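PDB 2B1E: exocyst complex component EXO70 from Saccharomyces cerevisiae, which helps assemble the exocyst, the complex that tethers secretory vesicles to sites of exocytosis, and interacts with the GTPase RHO3. Local coordinates for residues E446-K449 and K450-I453; A380-L383 and E384-A387. All coordinates share one frame; numbering follows the deposited sequence.

Interaction 1 of 2, residues E446-K449 and K450-I453; sequences ERLK and KRYI
The side chain of Leu448 meets those of Arg451 and Tyr452, three and four residues further along the same helix, through one methyl, CD2. The apolar contact is with the phenol ring, Leu448 CD2 lying 3.8 Å from Tyr452 CE2, the two side chains running side by side in the same direction. Leu448 CD2 also sits over one face of the Arg451 guanidinium, displaced toward its rim, 3.7 Å from Arg451 NH1. Arg451 also covers the ring of its neighbour: its CG stands above the centre of one Tyr452 face. From there the chain, bent at chi3 (-64°), brings the guanidinium round to the phenol oxygen, and Arg451 NH1 donates to Tyr452 OH at 3.0 Å, the oxygen lying in the guanidinium plane. That hydroxyl is gripped a second time by Glu384. A phenylalanine in place of Tyr452 would probably leave Arg451 NH1 and Glu384 without the hydroxyl they share.

A salt bridge lies on another side of the helix, where Lys449 NZ reaches back to Glu446 OE2 at 2.8 Å, meeting the syn side of the carboxylate; Glu425 is a second acidic partner of this lysine. In the backbone, Lys450 N to Glu446 O (3.0 Å) and Ile453 N to Lys449 O (2.8 Å) are regular i to i+4 bonds, whereas Tyr452 N to Leu448 O is weak at 3.5 Å.

These two turns of helix 440-473 pack against three other helices. Leu448 packs on Ile376 and Ala380 of helix 364-391 and on Leu421 of helix 410-429; Tyr452 lies on Ile417 and Leu418 of the latter, and Ile453 touches Leu514 and Leu518 of helix 512-537.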
loop_
_atom_site.group_PDB
_atom_site.type_symbol
_atom_site.label_atom_id
_atom_site.label_comp_id
_atom_site.label_asym_id
_atom_site.label_seq_id
_atom_site.Cartn_x
_atom_site.Cartn_y
_atom_site.Cartn_z
ATOM N N GLU A 446 -12.384 14.429 -18.227
ATOM C CA GLU A 446 -12.943 15.378 -19.183
ATOM C C GLU A 446 -14.174 14.740 -19.807
ATOM O O GLU A 446 -15.184 15.409 -20.029
ATOM C CB GLU A 446 -11.925 15.750 -20.265
ATOM C CG GLU A 446 -10.825 16.685 -19.772
ATOM C CD GLU A 446 -11.367 17.993 -19.209
ATOM O OE1 GLU A 446 -12.034 18.749 -19.954
ATOM O OE2 GLU A 446 -11.129 18.271 -18.018
ATOM N N ARG A 447 -14.098 13.441 -20.075
ATOM C CA ARG A 447 -15.237 12.752 -20.654
ATOM C C ARG A 447 -16.404 12.789 -19.674
ATOM O O ARG A 447 -17.552 12.940 -20.080
ATOM C CB ARG A 447 -14.885 11.303 -21.013
ATOM C CG ARG A 447 -14.143 11.160 -22.340
ATOM C CD ARG A 447 -14.273 9.748 -22.906
ATOM N NE ARG A 447 -13.386 8.783 -22.261
ATOM C CZ ARG A 447 -12.064 8.765 -22.412
ATOM N NH1 ARG A 447 -11.467 9.664 -23.185
ATOM N NH2 ARG A 447 -11.335 7.837 -21.805
ATOM N N LEU A 448 -16.108 12.655 -18.383
ATOM C CA LEU A 448 -17.147 12.699 -17.355
ATOM C C LEU A 448 -17.853 14.053 -17.368
ATOM O O LEU A 448 -19.082 14.122 -17.359
ATOM C CB LEU A 448 -16.549 12.490 -15.960
ATOM C CG LEU A 448 -17.013 11.299 -15.115
ATOM C CD1 LEU A 448 -16.698 11.597 -13.656
ATOM C CD2 LEU A 448 -18.505 11.042 -15.285
ATOM N N LYS A 449 -17.066 15.128 -17.387
ATOM C CA LYS A 449 -17.621 16.473 -17.378
ATOM C C LYS A 449 -18.445 16.779 -18.620
ATOM O O LYS A 449 -19.475 17.444 -18.536
ATOM C CB LYS A 449 -16.507 17.510 -17.232
ATOM C CG LYS A 449 -15.649 17.311 -15.982
ATOM C CD LYS A 449 -14.713 18.492 -15.726
ATOM C CE LYS A 449 -13.863 18.816 -16.935
ATOM N NZ LYS A 449 -12.929 19.949 -16.676
ATOM N N LYS A 450 -18.002 16.296 -19.776
ATOM C CA LYS A 450 -18.747 16.549 -20.999
ATOM C C LYS A 450 -20.116 15.883 -20.953
ATOM O O LYS A 450 -21.085 16.409 -21.501
ATOM C CB LYS A 450 -17.947 16.069 -22.216
ATOM C CG LYS A 450 -16.723 16.939 -22.467
ATOM C CD LYS A 450 -15.813 16.378 -23.549
ATOM C CE LYS A 450 -14.539 17.211 -23.632
ATOM N NZ LYS A 450 -13.552 16.627 -24.571
ATOM N N ARG A 451 -20.197 14.727 -20.302
ATOM C CA ARG A 451 -21.471 14.014 -20.190
ATOM C C ARG A 451 -22.491 14.903 -19.494
ATOM O O ARG A 451 -23.610 15.066 -19.978
ATOM C CB ARG A 451 -21.305 12.717 -19.383
ATOM C CG ARG A 451 -22.609 11.955 -19.136
ATOM C CD ARG A 451 -22.471 10.964 -17.971
ATOM N NE ARG A 451 -21.496 9.908 -18.250
ATOM C CZ ARG A 451 -21.085 9.016 -17.354
ATOM N NH1 ARG A 451 -21.563 9.053 -16.115
ATOM N NH2 ARG A 451 -20.212 8.073 -17.698
ATOM N N TYR A 452 -22.096 15.495 -18.366
ATOM C CA TYR A 452 -23.006 16.343 -17.613
ATOM C C TYR A 452 -23.156 17.742 -18.195
ATOM O O TYR A 452 -24.144 18.430 -17.925
ATOM C CB TYR A 452 -22.603 16.334 -16.125
ATOM C CG TYR A 452 -22.784 14.941 -15.561
ATOM C CD1 TYR A 452 -24.061 14.393 -15.421
ATOM C CD2 TYR A 452 -21.688 14.110 -15.321
ATOM C CE1 TYR A 452 -24.245 13.056 -15.079
ATOM C CE2 TYR A 452 -21.864 12.766 -14.971
ATOM C CZ TYR A 452 -23.144 12.246 -14.858
ATOM O OH TYR A 452 -23.329 10.906 -14.555
ATOM N N ILE A 453 -22.190 18.166 -19.006
ATOM C CA ILE A 453 -22.319 19.450 -19.684
ATOM C C ILE A 453 -23.442 19.145 -20.672
ATOM O O ILE A 453 -24.367 19.931 -20.860
ATOM C CB ILE A 453 -21.045 19.816 -20.482
ATOM C CG1 ILE A 453 -19.951 20.311 -19.528
ATOM C CG2 ILE A 453 -21.377 20.864 -21.547
ATOM C CD1 ILE A 453 -18.529 20.249 -20.125
#

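Interaction 2 of 2, residues A380-L383 and E384-A387; sequences AVNL and ERKA
Ala380 and Glu384 begin a run of four consecutive i to i+4 backbone bonds that carries the helix through both segments. Glu384 N donates to Ala380 O at 2.9 Å, Arg385 N to Val381 O at 2.7 Å, Lys386 N to Asn382 O at 3.0 Å and Ala387 N to Leu383 O at 3.0 Å. The N-H of Lys386 points the straightest of the four, at 166°.

Among the side chains, Arg385 makes the main return contact. Its chain leaves with CG anti to the backbone N (chi1 174°) and bends at chi3, which lays the guanidinium alongside Val381 and Asn382. Arg385 NH1 comes to 3.8 Å from Asn382 OD1, with the amide and guanidinium planes turned 50° apart, and Val381 CG2 lies 4.1 Å from Arg385 NH1. These are loose approaches; the firm polar bonds run elsewhere, Arg385 NH2 to Glu351 in a salt bridge and Asn382 ND2 to the carbonyl of Thr378 one turn back. Glu384 packs its CB against Val381 O at 3.3 Å, while its buried carboxylate is held at both oxygens: OE2 by Tyr455 and Gln388, OE1 by, among others, the backbone N of Ala400. Lys386 turns its amine to the carbonyl of Ile300.

Regular alpha-helical bonding, with polar ends bound partly within the same helix (Thr378, Gln388) and partly to loops and other helices, is what these two buried turns of helix 364-391 display. They belong to the all-helical, rod-like Exo70 fold, where Leu383 and Ala387 pack on helix 410-429 and Asn382 on helix 268-299.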
loop_
_atom_site.group_PDB
_atom_site.type_symbol
_atom_site.label_atom_id
_atom_site.label_comp_id
_atom_site.label_asym_id
_atom_site.label_seq_id
_atom_site.Cartn_x
_atom_site.Cartn_y
_atom_site.Cartn_z
ATOM N N ALA A 380 -19.787 10.211 -9.331
ATOM C CA ALA A 380 -20.670 10.936 -10.232
ATOM C C ALA A 380 -21.959 10.180 -10.550
ATOM O O ALA A 380 -23.051 10.727 -10.389
ATOM C CB ALA A 380 -19.929 11.287 -11.531
ATOM N N VAL A 381 -21.840 8.929 -10.992
ATOM C CA VAL A 381 -23.019 8.142 -11.349
ATOM C C VAL A 381 -23.940 7.874 -10.154
ATOM O O VAL A 381 -25.159 7.946 -10.281
ATOM C CB VAL A 381 -22.621 6.791 -12.014
ATOM C CG1 VAL A 381 -21.960 5.878 -11.002
ATOM C CG2 VAL A 381 -23.849 6.120 -12.613
ATOM N N ASN A 382 -23.369 7.565 -8.995
ATOM C CA ASN A 382 -24.192 7.315 -7.811
ATOM C C ASN A 382 -24.885 8.586 -7.323
ATOM O O ASN A 382 -26.020 8.538 -6.847
ATOM C CB ASN A 382 -23.349 6.681 -6.716
ATOM C CG ASN A 382 -23.228 5.187 -6.904
ATOM O OD1 ASN A 382 -24.095 4.431 -6.463
ATOM N ND2 ASN A 382 -22.174 4.753 -7.592
ATOM N N LEU A 383 -24.215 9.727 -7.442
ATOM C CA LEU A 383 -24.867 10.972 -7.069
ATOM C C LEU A 383 -25.993 11.199 -8.080
ATOM O O LEU A 383 -27.050 11.718 -7.730
ATOM C CB LEU A 383 -23.902 12.153 -7.125
ATOM C CG LEU A 383 -22.963 12.340 -5.937
ATOM C CD1 LEU A 383 -22.034 13.506 -6.204
ATOM C CD2 LEU A 383 -23.779 12.566 -4.663
ATOM N N GLU A 384 -25.764 10.815 -9.334
ATOM C CA GLU A 384 -26.788 10.986 -10.368
ATOM C C GLU A 384 -27.979 10.079 -10.090
ATOM O O GLU A 384 -29.138 10.506 -10.180
ATOM C CB GLU A 384 -26.259 10.652 -11.771
ATOM C CG GLU A 384 -27.151 11.267 -12.850
ATOM C CD GLU A 384 -27.071 10.588 -14.208
ATOM O OE1 GLU A 384 -25.966 10.185 -14.643
ATOM O OE2 GLU A 384 -28.135 10.474 -14.847
ATOM N N ARG A 385 -27.689 8.817 -9.787
ATOM C CA ARG A 385 -28.733 7.847 -9.483
ATOM C C ARG A 385 -29.611 8.358 -8.342
ATOM O O ARG A 385 -30.838 8.331 -8.429
ATOM C CB ARG A 385 -28.113 6.496 -9.101
ATOM C CG ARG A 385 -29.133 5.469 -8.622
ATOM C CD ARG A 385 -28.520 4.092 -8.420
ATOM N NE ARG A 385 -28.158 3.451 -9.685
ATOM C CZ ARG A 385 -26.964 3.535 -10.268
ATOM N NH1 ARG A 385 -25.987 4.238 -9.705
ATOM N NH2 ARG A 385 -26.744 2.917 -11.420
ATOM N N LYS A 386 -28.978 8.834 -7.278
ATOM C CA LYS A 386 -29.717 9.353 -6.140
ATOM C C LYS A 386 -30.548 10.570 -6.523
ATOM O O LYS A 386 -31.684 10.720 -6.083
ATOM C CB LYS A 386 -28.768 9.729 -5.010
ATOM C CG LYS A 386 -29.508 10.341 -3.832
ATOM C CD LYS A 386 -28.580 10.799 -2.759
ATOM C CE LYS A 386 -27.880 12.090 -3.116
ATOM N NZ LYS A 386 -27.055 12.521 -1.959
ATOM N N ALA A 387 -29.985 11.436 -7.353
ATOM C CA ALA A 387 -30.699 12.626 -7.788
ATOM C C ALA A 387 -31.939 12.235 -8.593
ATOM O O ALA A 387 -33.003 12.816 -8.414
ATOM C CB ALA A 387 -29.787 13.512 -8.622
#

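In the fold
Both interactions are short runs of about two turns within long helices, 440-473 for interaction 1 and 364-391 for interaction 2, with centres about 14 Å apart. They meet directly: Tyr452 OH lies 2.7 Å from Glu384 OE1, a probable hydrogen bond, and Leu448 CD1 packs on Ala380 CB. Helix 410-429 touches both. Interaction 2 is the more deeply buried, and its charged groups are bonded mostly to residues outside the helix. Interaction 1 is partly buried: Leu448 and Tyr452 are buried, while Lys450 is exposed, and it has a salt bridge and an arginine-tyrosine bond within its own helix, with Glu425 as the lysine's second partner.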